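Local atomic coordinates of ER-derived vesicles protein ERV41 (Saccharomyces cerevisiae, PDB entry 3ZLC), a protein that is a constituent of COPII-coated vesicles derived from the endoplasmic reticulum, needed for efficient transport of some secretory proteins to the Golgi, and facilitates retrograde transport. Residues A[50-55]-A[122-127]; A[20-25]-A[161-166]; A[35-40]-A[130-135]; A[41-46]-A[126-131]. All coordinates share one frame; numbering follows the deposited sequence. Where two conformers were deposited one is given.

From the N terminus, strand 19-28 comes first, and contact 2 joins it to strand 156-163, closing the widest loop. Nested inside lies contact 3, where strand 35-41 returns against strand 130-136. Contact 4 extends that pairing past the strand ends, linking the 41-46 loop to the turn at 126-131 and sharing Gly-130 and Glu-131 with contact 3. Contact 1 sits inside the loop of contact 3, setting 50-55 beside strand 117-126. Contacts 1 and 2 belong to one sheet and contact 3 to the other. The two sheets meet where Leu-53 packs on Ile-37, Ile-123 on Leu-132, and Met-24 on Leu-132.

Contact 1 (A[50-55]-A[122-127])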
loop_
_atom_site.group_PDB
_atom_site.type_symbol
_atom_site.label_atom_id
_atom_site.label_comp_id
_atom_site.label_asym_id
_atom_site.label_seq_id
_atom_site.Cartn_x
_atom_site.Cartn_y
_atom_site.Cartn_z
ATOM N N LEU A 50 -10.848 -9.678 4.939
ATOM C CA LEU A 50 -10.638 -10.166 6.286
ATOM C C LEU A 50 -9.598 -11.266 6.259
ATOM O O LEU A 50 -8.512 -11.121 6.824
ATOM C CB LEU A 50 -11.953 -10.673 6.876
ATOM C CG LEU A 50 -12.935 -9.574 7.291
ATOM C CD1 LEU A 50 -14.296 -10.147 7.636
ATOM C CD2 LEU A 50 -12.385 -8.783 8.471
ATOM N N GLU A 51 -9.922 -12.347 5.561
ATOM C CA GLU A 51 -9.112 -13.555 5.610
ATOM C C GLU A 51 -7.834 -13.507 4.775
ATOM O O GLU A 51 -6.934 -14.311 5.005
ATOM C CB GLU A 51 -9.954 -14.794 5.256
ATOM C CG GLU A 51 -10.501 -14.823 3.836
ATOM C CD GLU A 51 -11.236 -16.119 3.527
ATOM O OE1 GLU A 51 -12.325 -16.341 4.101
ATOM O OE2 GLU A 51 -10.727 -16.911 2.703
ATOM N N GLU A 52 -7.732 -12.575 3.824
ATOM C CA GLU A 52 -6.583 -12.576 2.909
ATOM C C GLU A 52 -5.366 -11.844 3.462
ATOM O O GLU A 52 -4.280 -11.912 2.880
ATOM C CB GLU A 52 -6.946 -11.986 1.538
ATOM C CG GLU A 52 -7.743 -12.916 0.633
ATOM C CD GLU A 52 -9.193 -12.512 0.536
ATOM O OE1 GLU A 52 -9.671 -11.813 1.458
ATOM O OE2 GLU A 52 -9.853 -12.892 -0.458
ATOM N N LEU A 53 -5.549 -11.126 4.569
ATOM C CA LEU A 53 -4.446 -10.363 5.144
ATOM C C LEU A 53 -4.219 -10.715 6.598
ATOM O O LEU A 53 -5.140 -11.119 7.313
ATOM C CB LEU A 53 -4.692 -8.857 5.027
ATOM C CG LEU A 53 -4.828 -8.231 3.646
ATOM C CD1 LEU A 53 -5.358 -6.799 3.761
ATOM C CD2 LEU A 53 -3.494 -8.246 2.884
ATOM N N GLN A 54 -2.976 -10.585 7.036
ATOM C CA GLN A 54 -2.667 -10.688 8.455
ATOM C C GLN A 54 -2.578 -9.277 9.012
ATOM O O GLN A 54 -1.980 -8.399 8.384
ATOM C CB GLN A 54 -1.346 -11.433 8.661
ATOM C CG GLN A 54 -1.441 -12.910 8.302
ATOM C CD GLN A 54 -2.607 -13.585 9.003
ATOM O OE1 GLN A 54 -3.536 -14.072 8.364
ATOM N NE2 GLN A 54 -2.566 -13.598 10.325
ATOM N N LEU A 55 -3.193 -9.055 10.164
ATOM C CA LEU A 55 -3.091 -7.775 10.864
ATOM C C LEU A 55 -2.451 -8.073 12.212
ATOM O O LEU A 55 -3.012 -8.805 13.026
ATOM C CB LEU A 55 -4.467 -7.124 11.049
ATOM C CG LEU A 55 -4.929 -6.237 9.889
ATOM C CD1 LEU A 55 -5.270 -7.090 8.685
ATOM C CD2 LEU A 55 -6.120 -5.363 10.280
ATOM N N SER A 122 -1.468 -11.234 0.484
ATOM C CA SER A 122 -1.715 -11.105 -0.942
ATOM C C SER A 122 -3.204 -11.259 -1.218
ATOM O O SER A 122 -3.831 -12.208 -0.753
ATOM C CB SER A 122 -0.902 -12.149 -1.712
ATOM O OG SER A 122 0.464 -11.789 -1.716
ATOM N N ILE A 123 -3.771 -10.308 -1.954
ATOM C CA ILE A 123 -5.211 -10.313 -2.216
ATOM C C ILE A 123 -5.510 -10.489 -3.702
ATOM O O ILE A 123 -5.115 -9.649 -4.507
ATOM C CB ILE A 123 -5.862 -8.979 -1.785
ATOM C CG1 ILE A 123 -5.467 -8.616 -0.352
ATOM C CG2 ILE A 123 -7.391 -9.054 -1.923
ATOM C CD1 ILE A 123 -5.906 -7.210 0.074
ATOM N N PRO A 124 -6.236 -11.565 -4.066
ATOM C CA PRO A 124 -6.670 -11.714 -5.459
ATOM C C PRO A 124 -7.812 -10.753 -5.765
ATOM O O PRO A 124 -8.828 -10.751 -5.071
ATOM C CB PRO A 124 -7.168 -13.168 -5.525
ATOM C CG PRO A 124 -7.609 -13.485 -4.143
ATOM C CD PRO A 124 -6.701 -12.679 -3.217
ATOM N N VAL A 125 -7.642 -9.924 -6.784
ATOM C CA VAL A 125 -8.714 -9.020 -7.180
ATOM C C VAL A 125 -8.982 -9.191 -8.671
ATOM O O VAL A 125 -8.133 -9.706 -9.415
ATOM C CB VAL A 125 -8.374 -7.541 -6.852
ATOM C CG1 VAL A 125 -8.120 -7.355 -5.368
ATOM C CG2 VAL A 125 -7.150 -7.070 -7.657
ATOM N N ASN A 126 -10.160 -8.779 -9.118
ATOM C CA ASN A 126 -10.414 -8.778 -10.551
ATOM C C ASN A 126 -9.451 -7.786 -11.166
ATOM O O ASN A 126 -9.187 -6.734 -10.567
ATOM C CB ASN A 126 -11.861 -8.376 -10.849
ATOM C CG ASN A 126 -12.865 -9.375 -10.315
ATOM O OD1 ASN A 126 -12.696 -10.583 -10.472
ATOM N ND2 ASN A 126 -13.918 -8.873 -9.673
ATOM N N ARG A 127 -8.907 -8.113 -12.339
ATOM C CA ARG A 127 -7.946 -7.232 -13.004
ATOM C C ARG A 127 -8.718 -6.167 -13.783
ATOM O O ARG A 127 -8.730 -6.155 -15.027
ATOM C CB ARG A 127 -7.012 -8.041 -13.924
ATOM C CG ARG A 127 -5.752 -7.288 -14.386
ATOM C CD ARG A 127 -4.875 -8.108 -15.365
ATOM N NE ARG A 127 -3.832 -7.246 -15.934
ATOM C CZ ARG A 127 -2.605 -7.115 -15.437
ATOM N NH1 ARG A 127 -2.233 -7.816 -14.361
ATOM N NH2 ARG A 127 -1.748 -6.283 -16.015
HETATM O O HOH W 1 -2.269 -13.486 2.135
#
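Leu-53 and Ile-123 meet at about a right angle where the 50-55 segment runs beside strand 117-126, at one border of the six-stranded sheet of this lumenal domain. The fork of Leu-53 receives the end of the isoleucine: CD1 of Ile-123 lies 3.8 Å from CD1 of Leu-53 and is just as close to its CD2, while CG1 of Ile-123 also rests on the CD2 branch. The ethyl arm of Ile-123 is directed there because CG1 stands opposite the carbonyl carbon (chi1 -51°) and the chain then runs straight on to CD1. Both residues are buried, with Leu-53 also packed on Met-24 of strand 19-28 and Ile-37 of the other sheet.

Glu-52, within the type I turn from Leu-50 to Leu-53, works through its aliphatic part. Its CB approaches CG1 of Ile-123 at 4.1 Å, and its CG lies 4.0 Å from CD of Pro-124. A bend at chi2 (106°) swings the carboxylate carbon off the extended line of the chain. The backbones are joined here by a water that donates to O of Glu-52 at 2.7 Å and accepts from N of Ser-122 at 2.9 Å.

Contact 2 (A[20-25]-A[161-166]); sequences VQINMD and FSFGDF
An antiparallel strand pair in the interior of the six-stranded sheet joins Asn-23, on strand 19-28, to Ser-162, on strand 156-163. These two form a hydrogen-bonded pair, Asn-23 N giving to Ser-162 O at 2.8 Å and Ser-162 N returning to Asn-23 O. Above this ladder the Asn-23 amide makes a second link. Its ND2 donates to OG of Ser-162 at 2.8 Å and to O of Gly-164 at 2.9 Å, both partners lying in the amide plane, so the two N-H groups fix the rotation of the amide. OD1 takes a water that also donates to Gly-164 O, and bonds to OG of Ser-122 on the next strand; Ser-162 OG is further held by Glu-160.

On the other face Ile-22 lies between two rings. Its CG2, anti to the backbone N, reaches CE1 of Phe-161 at 3.6 Å, whereas CG1 reaches CE2 of Phe-163 at 3.9 Å. CG of Met-24 comes to the edge of the Phe-161 ring, 3.7 Å from CD1. Beyond the strand end, Gly-164, with a positive phi (90°), donates from N to Gln-21 O. The Ile-22, Phe-161 and Phe-163 face packs on Phe-236 and Tyr-238 of strand 233-240, as in a two-sheet beta fold.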
loop_
_atom_site.group_PDB
_atom_site.type_symbol
_atom_site.label_atom_id
_atom_site.label_comp_id
_atom_site.label_asym_id
_atom_site.label_seq_id
_atom_site.Cartn_x
_atom_site.Cartn_y
_atom_site.Cartn_z
ATOM N N VAL A 20 -5.635 -10.659 -10.666
ATOM C CA VAL A 20 -4.251 -10.369 -10.308
ATOM C C VAL A 20 -4.140 -10.345 -8.788
ATOM O O VAL A 20 -5.106 -9.984 -8.104
ATOM C CB VAL A 20 -3.789 -9.018 -10.909
ATOM C CG1 VAL A 20 -4.575 -7.847 -10.287
ATOM C CG2 VAL A 20 -2.271 -8.828 -10.733
ATOM N N GLN A 21 -2.998 -10.767 -8.247
ATOM C CA GLN A 21 -2.749 -10.637 -6.803
ATOM C C GLN A 21 -2.193 -9.261 -6.470
ATOM O O GLN A 21 -1.256 -8.798 -7.120
ATOM C CB GLN A 21 -1.730 -11.687 -6.324
ATOM C CG GLN A 21 -2.171 -13.120 -6.556
ATOM C CD GLN A 21 -3.206 -13.558 -5.549
ATOM O OE1 GLN A 21 -4.199 -14.199 -5.887
ATOM N NE2 GLN A 21 -2.975 -13.212 -4.294
ATOM N N ILE A 22 -2.760 -8.607 -5.457
ATOM C CA ILE A 22 -2.135 -7.408 -4.908
ATOM C C ILE A 22 -1.369 -7.814 -3.663
ATOM O O ILE A 22 -1.948 -8.374 -2.720
ATOM C CB ILE A 22 -3.167 -6.316 -4.560
ATOM C CG1 ILE A 22 -3.908 -5.874 -5.825
ATOM C CG2 ILE A 22 -2.471 -5.117 -3.934
ATOM C CD1 ILE A 22 -4.931 -4.734 -5.601
ATOM N N ASN A 23 -0.062 -7.553 -3.660
ATOM C CA ASN A 23 0.788 -7.960 -2.545
ATOM C C ASN A 23 1.119 -6.731 -1.724
ATOM O O ASN A 23 1.562 -5.719 -2.267
ATOM C CB ASN A 23 2.086 -8.598 -3.046
ATOM C CG ASN A 23 1.860 -9.565 -4.182
ATOM O OD1 ASN A 23 1.198 -10.600 -4.014
ATOM N ND2 ASN A 23 2.419 -9.245 -5.350
ATOM N N MET A 24 0.927 -6.814 -0.411
ATOM C CA MET A 24 1.056 -5.644 0.448
ATOM C C MET A 24 1.784 -5.977 1.756
ATOM O O MET A 24 1.558 -7.027 2.344
ATOM C CB MET A 24 -0.340 -5.096 0.757
ATOM C CG MET A 24 -0.371 -3.629 1.090
ATOM S SD MET A 24 -1.995 -3.025 1.598
ATOM C CE MET A 24 -2.825 -4.584 1.932
ATOM N N ASP A 25 2.633 -5.070 2.212
ATOM C CA ASP A 25 3.260 -5.213 3.508
ATOM C C ASP A 25 3.426 -3.778 3.944
ATOM O O ASP A 25 4.215 -3.032 3.363
ATOM C CB ASP A 25 4.612 -5.924 3.398
ATOM C CG ASP A 25 5.213 -6.214 4.771
ATOM O OD1 ASP A 25 5.329 -5.266 5.585
ATOM O OD2 ASP A 25 5.518 -7.383 5.052
ATOM N N PHE A 161 4.315 -3.010 -2.048
ATOM C CA PHE A 161 3.019 -2.910 -2.703
ATOM C C PHE A 161 3.249 -3.258 -4.172
ATOM O O PHE A 161 3.875 -2.491 -4.900
ATOM C CB PHE A 161 2.425 -1.506 -2.581
ATOM C CG PHE A 161 1.003 -1.440 -3.032
ATOM C CD1 PHE A 161 -0.004 -1.967 -2.234
ATOM C CD2 PHE A 161 0.669 -0.888 -4.265
ATOM C CE1 PHE A 161 -1.330 -1.934 -2.642
ATOM C CE2 PHE A 161 -0.649 -0.851 -4.681
ATOM C CZ PHE A 161 -1.651 -1.379 -3.873
ATOM N N SER A 162 2.788 -4.432 -4.591
ATOM C CA SER A 162 3.107 -4.938 -5.928
ATOM C C SER A 162 1.905 -5.691 -6.476
ATOM O O SER A 162 0.961 -6.013 -5.724
ATOM C CB SER A 162 4.334 -5.862 -5.881
ATOM O OG SER A 162 4.061 -7.013 -5.100
ATOM N N PHE A 163 1.946 -5.959 -7.780
ATOM C CA PHE A 163 0.872 -6.654 -8.497
ATOM C C PHE A 163 1.462 -7.868 -9.163
ATOM O O PHE A 163 2.441 -7.753 -9.932
ATOM C CB PHE A 163 0.303 -5.754 -9.599
ATOM C CG PHE A 163 -0.367 -4.517 -9.077
ATOM C CD1 PHE A 163 0.372 -3.381 -8.791
ATOM C CD2 PHE A 163 -1.736 -4.507 -8.833
ATOM C CE1 PHE A 163 -0.241 -2.232 -8.291
ATOM C CE2 PHE A 163 -2.368 -3.355 -8.331
ATOM C CZ PHE A 163 -1.614 -2.222 -8.061
ATOM N N GLY A 164 0.878 -9.032 -8.890
ATOM C CA GLY A 164 1.290 -10.246 -9.575
ATOM C C GLY A 164 2.415 -10.992 -8.873
ATOM O O GLY A 164 2.539 -10.945 -7.643
ATOM N N ASP A 165 3.218 -11.713 -9.651
ATOM C CA ASP A 165 4.305 -12.506 -9.092
ATOM C C ASP A 165 5.579 -11.663 -8.924
ATOM O O ASP A 165 5.951 -10.901 -9.813
ATOM C CB ASP A 165 4.611 -13.674 -10.030
ATOM C CG ASP A 165 3.458 -14.656 -10.128
ATOM O OD1 ASP A 165 2.747 -14.827 -9.123
ATOM O OD2 ASP A 165 3.258 -15.241 -11.211
ATOM N N PHE A 166 6.266 -11.815 -7.804
ATOM C CA PHE A 166 7.504 -11.066 -7.627
ATOM C C PHE A 166 8.523 -11.589 -8.641
ATOM O O PHE A 166 8.462 -12.752 -9.057
ATOM C CB PHE A 166 8.019 -11.175 -6.191
ATOM C CG PHE A 166 8.508 -9.860 -5.625
ATOM C CD1 PHE A 166 7.606 -8.833 -5.326
ATOM C CD2 PHE A 166 9.867 -9.647 -5.398
ATOM C CE1 PHE A 166 8.051 -7.613 -4.811
ATOM C CE2 PHE A 166 10.322 -8.439 -4.868
ATOM C CZ PHE A 166 9.409 -7.415 -4.581
HETATM O O HOH W 2 1.351 -12.935 -5.469
#

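Contact 3 (A[35-40]-A[130-135]); sequences LQINVR and GELQIT
Arg-40 and Glu-131 form a hydrogen-bonded pair at one end of an antiparallel ladder, with Arg-40 N to Glu-131 O at 3.0 Å and Glu-131 N to Arg-40 O at 2.8 Å. Asn-38 with Gln-133 and Gln-36 with Thr-135 repeat the pattern. From CB of Arg-40 the side chain leaves with CG between the backbone N and carbonyl carbon (chi1 57°), then runs extended through CD to NE. NE lies 3.9 Å from NE2 of Gln-133 and 3.7 Å from OE1 of Glu-131, with the like charge of Arg-46 close by. At the tip, NH2 makes a long salt bridge of 3.7 Å to that OE1, which lies at the guanidinium edge; the guanidinium and carboxylate planes are 60° apart. The other carboxylate oxygen, OE2, accepts from NE2 of Gln-133, met from above its plane. Farther along this face, a water links Gln-36 O, Asn-38 ND2 and Thr-135 OG1.

Beneath the ladder, CD1 of Leu-132 bridges CG2 of Val-39 (3.6 Å) and CG2 of Ile-37 (3.7 Å). This apolar face turns to strand 117-126, where Val-39 packs on Val-125 and Leu-132 on Ile-123, while strands 47-48 and 233-240 flank the pair in its sheet.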
loop_
_atom_site.group_PDB
_atom_site.type_symbol
_atom_site.label_atom_id
_atom_site.label_comp_id
_atom_site.label_asym_id
_atom_site.label_seq_id
_atom_site.Cartn_x
_atom_site.Cartn_y
_atom_site.Cartn_z
ATOM N N LEU A 35 -8.958 -0.759 12.574
ATOM C CA LEU A 35 -8.831 -0.676 11.118
ATOM C C LEU A 35 -9.785 -1.598 10.376
ATOM O O LEU A 35 -10.111 -2.692 10.862
ATOM C CB LEU A 35 -7.390 -0.995 10.688
ATOM C CG LEU A 35 -6.327 -0.020 11.198
ATOM C CD1 LEU A 35 -4.933 -0.412 10.721
ATOM C CD2 LEU A 35 -6.664 1.410 10.792
ATOM N N GLN A 36 -10.227 -1.157 9.199
ATOM C CA GLN A 36 -10.901 -2.047 8.262
ATOM C C GLN A 36 -10.269 -1.886 6.879
ATOM O O GLN A 36 -9.819 -0.792 6.499
ATOM C CB GLN A 36 -12.412 -1.781 8.220
ATOM C CG GLN A 36 -12.812 -0.472 7.542
ATOM C CD GLN A 36 -14.312 -0.382 7.297
ATOM O OE1 GLN A 36 -14.927 -1.323 6.789
ATOM N NE2 GLN A 36 -14.905 0.753 7.660
ATOM N N ILE A 37 -10.212 -2.979 6.130
ATOM C CA ILE A 37 -9.589 -2.950 4.807
ATOM C C ILE A 37 -10.624 -3.452 3.805
ATOM O O ILE A 37 -11.163 -4.558 3.972
ATOM C CB ILE A 37 -8.317 -3.799 4.798
ATOM C CG1 ILE A 37 -7.320 -3.238 5.823
ATOM C CG2 ILE A 37 -7.678 -3.856 3.397
ATOM C CD1 ILE A 37 -6.099 -4.052 5.954
ATOM N N ASN A 38 -10.943 -2.617 2.811
ATOM C CA ASN A 38 -11.951 -2.952 1.805
ATOM C C ASN A 38 -11.367 -2.949 0.389
ATOM O O ASN A 38 -10.423 -2.208 0.100
ATOM C CB ASN A 38 -13.107 -1.949 1.853
ATOM C CG ASN A 38 -14.013 -2.139 3.071
ATOM O OD1 ASN A 38 -14.978 -2.908 3.031
ATOM N ND2 ASN A 38 -13.712 -1.419 4.153
ATOM N N VAL A 39 -11.941 -3.770 -0.487
ATOM C CA VAL A 39 -11.622 -3.726 -1.912
ATOM C C VAL A 39 -12.928 -3.421 -2.629
ATOM O O VAL A 39 -14.000 -3.931 -2.255
ATOM C CB VAL A 39 -11.023 -5.056 -2.447
ATOM C CG1 VAL A 39 -10.966 -5.042 -3.972
ATOM C CG2 VAL A 39 -9.635 -5.269 -1.916
ATOM N N ARG A 40 -12.882 -2.553 -3.628
ATOM C CA ARG A 40 -14.036 -2.460 -4.505
ATOM C C ARG A 40 -13.568 -2.241 -5.924
ATOM O O ARG A 40 -12.446 -1.779 -6.144
ATOM C CB ARG A 40 -15.015 -1.381 -4.052
ATOM C CG ARG A 40 -14.428 -0.002 -3.927
ATOM C CD ARG A 40 -15.517 1.019 -4.193
ATOM N NE ARG A 40 -15.016 2.391 -4.172
ATOM C CZ ARG A 40 -15.784 3.471 -4.281
ATOM N NH1 ARG A 40 -17.098 3.342 -4.416
ATOM N NH2 ARG A 40 -15.237 4.678 -4.252
ATOM N N GLY A 130 -10.025 -0.573 -9.890
ATOM C CA GLY A 130 -10.572 -0.769 -8.556
ATOM C C GLY A 130 -9.788 0.001 -7.523
ATOM O O GLY A 130 -8.944 0.834 -7.867
ATOM N N GLU A 131 -10.044 -0.286 -6.250
ATOM C CA GLU A 131 -9.400 0.475 -5.187
ATOM C C GLU A 131 -9.305 -0.371 -3.911
ATOM O O GLU A 131 -10.244 -1.081 -3.561
ATOM C CB GLU A 131 -10.195 1.776 -4.975
ATOM C CG GLU A 131 -9.966 2.510 -3.671
ATOM C CD GLU A 131 -10.869 3.729 -3.554
ATOM O OE1 GLU A 131 -11.657 3.985 -4.489
ATOM O OE2 GLU A 131 -10.792 4.435 -2.534
ATOM N N LEU A 132 -8.145 -0.324 -3.257
ATOM C CA LEU A 132 -7.957 -0.956 -1.950
ATOM C C LEU A 132 -7.930 0.152 -0.901
ATOM O O LEU A 132 -7.167 1.112 -1.045
ATOM C CB LEU A 132 -6.621 -1.686 -1.932
ATOM C CG LEU A 132 -6.174 -2.269 -0.599
ATOM C CD1 LEU A 132 -7.043 -3.444 -0.250
ATOM C CD2 LEU A 132 -4.726 -2.697 -0.706
ATOM N N GLN A 133 -8.747 0.018 0.146
ATOM C CA GLN A 133 -8.943 1.077 1.138
ATOM C C GLN A 133 -8.591 0.599 2.546
ATOM O O GLN A 133 -9.108 -0.425 3.014
ATOM C CB GLN A 133 -10.417 1.550 1.128
ATOM C CG GLN A 133 -10.969 1.915 -0.264
ATOM C CD GLN A 133 -12.415 2.383 -0.215
ATOM O OE1 GLN A 133 -13.180 1.955 0.645
ATOM N NE2 GLN A 133 -12.789 3.274 -1.129
ATOM N N ILE A 134 -7.724 1.352 3.223
ATOM C CA ILE A 134 -7.465 1.142 4.649
ATOM C C ILE A 134 -8.018 2.343 5.436
ATOM O O ILE A 134 -7.465 3.441 5.341
ATOM C CB ILE A 134 -5.954 1.051 4.911
ATOM C CG1 ILE A 134 -5.325 -0.060 4.056
ATOM C CG2 ILE A 134 -5.669 0.833 6.393
ATOM C CD1 ILE A 134 -3.805 -0.125 4.169
ATOM N N THR A 135 -9.094 2.139 6.195
ATOM C CA THR A 135 -9.729 3.213 6.958
ATOM C C THR A 135 -10.087 2.771 8.378
ATOM O O THR A 135 -9.833 1.621 8.778
ATOM C CB THR A 135 -11.027 3.737 6.275
ATOM O OG1 THR A 135 -12.025 2.712 6.303
ATOM C CG2 THR A 135 -10.776 4.151 4.837
HETATM O O HOH W 3 -11.718 0.608 4.539
#

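Contact 4 (A[41-46]-A[126-131]); sequences DQTMDR and NRVSGE
Asp-41 and Asn-126 supply a side-chain hydrogen bond between the 41-46 loop and the turn at 126-131. ND2 of Asn-126 donates to OD2 of Asp-41 at 3.2 Å, from the syn side and 23° out of the carboxylate plane, the two side chains crossing at about a right angle. A water reinforces this link by donating to the same OD2 and, at 2.7 Å, to O of Asn-126. The backbone adds one bond of its own: N of Gln-42 gives to O of Ser-129 at 3.2 Å.

Van der Waals contacts lie beside these bonds. CG2 of Val-128 is 3.8 Å from both CB and CG of Asp-41. Gln-42 bends at chi2 (-144°), bringing its OE1 to 3.4 Å from CB of Ser-129. Gly-130 and Asp-41 form a non-hydrogen-bonded pair with their CA atoms just 3.8 Å apart.

Within the loop, OD1 of Asp-41 accepts from N of Met-44 at 2.9 Å, nearly along its C-O axis. The two carboxylate oxygens thus have separate roles: OD2 bonds to Asn-126 across the contact, while OD1, accepting from the backbone N three residues on, makes an Asx motif at the end of strand 35-41.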
loop_
_atom_site.group_PDB
_atom_site.type_symbol
_atom_site.label_atom_id
_atom_site.label_comp_id
_atom_site.label_asym_id
_atom_site.label_seq_id
_atom_site.Cartn_x
_atom_site.Cartn_y
_atom_site.Cartn_z
ATOM N N ASP A 41 -14.405 -2.603 -6.891
ATOM C CA ASP A 41 -14.041 -2.381 -8.287
ATOM C C ASP A 41 -15.259 -2.070 -9.139
ATOM O O ASP A 41 -16.378 -1.969 -8.625
ATOM C CB ASP A 41 -13.196 -3.544 -8.853
ATOM C CG ASP A 41 -13.934 -4.884 -8.861
ATOM O OD1 ASP A 41 -15.132 -4.925 -9.202
ATOM O OD2 ASP A 41 -13.296 -5.910 -8.544
ATOM N N GLN A 42 -15.042 -1.912 -10.439
ATOM C CA GLN A 42 -16.131 -1.601 -11.355
ATOM C C GLN A 42 -17.273 -2.606 -11.235
ATOM O O GLN A 42 -18.445 -2.237 -11.276
ATOM C CB GLN A 42 -15.611 -1.585 -12.789
ATOM C CG GLN A 42 -14.227 -1.007 -12.919
ATOM C CD GLN A 42 -14.050 -0.221 -14.195
ATOM O OE1 GLN A 42 -13.905 1.001 -14.170
ATOM N NE2 GLN A 42 -14.054 -0.918 -15.323
ATOM N N THR A 43 -16.917 -3.872 -11.053
ATOM C CA THR A 43 -17.892 -4.955 -11.052
ATOM C C THR A 43 -18.628 -5.098 -9.722
ATOM O O THR A 43 -19.798 -5.480 -9.698
ATOM C CB THR A 43 -17.225 -6.305 -11.403
ATOM O OG1 THR A 43 -16.378 -6.722 -10.324
ATOM C CG2 THR A 43 -16.392 -6.183 -12.679
ATOM N N MET A 44 -17.953 -4.801 -8.616
ATOM C CA MET A 44 -18.549 -5.072 -7.308
ATOM C C MET A 44 -18.565 -3.922 -6.300
ATOM O O MET A 44 -17.759 -2.986 -6.362
ATOM C CB MET A 44 -17.932 -6.325 -6.661
ATOM C CG MET A 44 -16.423 -6.442 -6.782
ATOM S SD MET A 44 -15.677 -7.374 -5.431
ATOM C CE MET A 44 -15.030 -6.014 -4.462
ATOM N N ASP A 45 -19.512 -4.023 -5.373
ATOM C CA ASP A 45 -19.590 -3.156 -4.212
ATOM C C ASP A 45 -18.453 -3.521 -3.262
ATOM O O ASP A 45 -17.791 -4.545 -3.448
ATOM C CB ASP A 45 -20.935 -3.369 -3.518
ATOM C CG ASP A 45 -21.417 -2.133 -2.788
ATOM O OD1 ASP A 45 -21.413 -1.041 -3.402
ATOM O OD2 ASP A 45 -21.794 -2.258 -1.602
ATOM N N ARG A 46 -18.226 -2.686 -2.251
ATOM C CA ARG A 46 -17.180 -2.939 -1.257
ATOM C C ARG A 46 -17.205 -4.347 -0.678
ATOM O O ARG A 46 -18.230 -4.807 -0.164
ATOM C CB ARG A 46 -17.262 -1.934 -0.111
ATOM C CG ARG A 46 -17.005 -0.514 -0.542
ATOM C CD ARG A 46 -16.055 0.202 0.403
ATOM N NE ARG A 46 -16.550 1.538 0.726
ATOM C CZ ARG A 46 -16.598 2.549 -0.139
ATOM N NH1 ARG A 46 -16.181 2.385 -1.387
ATOM N NH2 ARG A 46 -17.067 3.729 0.242
ATOM N N ASN A 126 -10.160 -8.779 -9.118
ATOM C CA ASN A 126 -10.414 -8.778 -10.551
ATOM C C ASN A 126 -9.451 -7.786 -11.166
ATOM O O ASN A 126 -9.187 -6.734 -10.567
ATOM C CB ASN A 126 -11.861 -8.376 -10.849
ATOM C CG ASN A 126 -12.865 -9.375 -10.315
ATOM O OD1 ASN A 126 -12.696 -10.583 -10.472
ATOM N ND2 ASN A 126 -13.918 -8.873 -9.673
ATOM N N ARG A 127 -8.907 -8.113 -12.339
ATOM C CA ARG A 127 -7.946 -7.232 -13.004
ATOM C C ARG A 127 -8.718 -6.167 -13.783
ATOM O O ARG A 127 -8.730 -6.155 -15.027
ATOM C CB ARG A 127 -7.012 -8.041 -13.924
ATOM C CG ARG A 127 -5.752 -7.288 -14.386
ATOM C CD ARG A 127 -4.875 -8.108 -15.365
ATOM N NE ARG A 127 -3.832 -7.246 -15.934
ATOM C CZ ARG A 127 -2.605 -7.115 -15.437
ATOM N NH1 ARG A 127 -2.233 -7.816 -14.361
ATOM N NH2 ARG A 127 -1.748 -6.283 -16.015
ATOM N N VAL A 128 -9.398 -5.298 -13.036
ATOM C CA VAL A 128 -10.141 -4.170 -13.605
ATOM C C VAL A 128 -9.881 -2.957 -12.715
ATOM O O VAL A 128 -9.301 -3.088 -11.639
ATOM C CB VAL A 128 -11.674 -4.440 -13.670
ATOM C CG1 VAL A 128 -11.996 -5.561 -14.645
ATOM C CG2 VAL A 128 -12.223 -4.758 -12.283
ATOM N N SER A 129 -10.298 -1.776 -13.158
ATOM C CA SER A 129 -10.145 -0.579 -12.335
ATOM C C SER A 129 -10.789 -0.789 -10.951
ATOM O O SER A 129 -11.952 -1.163 -10.846
ATOM C CB SER A 129 -10.775 0.629 -13.031
ATOM O OG SER A 129 -10.619 1.785 -12.231
ATOM N N GLY A 130 -10.025 -0.573 -9.890
ATOM C CA GLY A 130 -10.572 -0.769 -8.556
ATOM C C GLY A 130 -9.788 0.001 -7.523
ATOM O O GLY A 130 -8.944 0.834 -7.867
ATOM N N GLU A 131 -10.044 -0.286 -6.250
ATOM C CA GLU A 131 -9.400 0.475 -5.187
ATOM C C GLU A 131 -9.305 -0.371 -3.911
ATOM O O GLU A 131 -10.244 -1.081 -3.561
ATOM C CB GLU A 131 -10.195 1.776 -4.975
ATOM C CG GLU A 131 -9.966 2.510 -3.671
ATOM C CD GLU A 131 -10.869 3.729 -3.554
ATOM O OE1 GLU A 131 -11.657 3.985 -4.489
ATOM O OE2 GLU A 131 -10.792 4.435 -2.534
HETATM O O HOH W 4 -10.276 -4.994 -8.792
#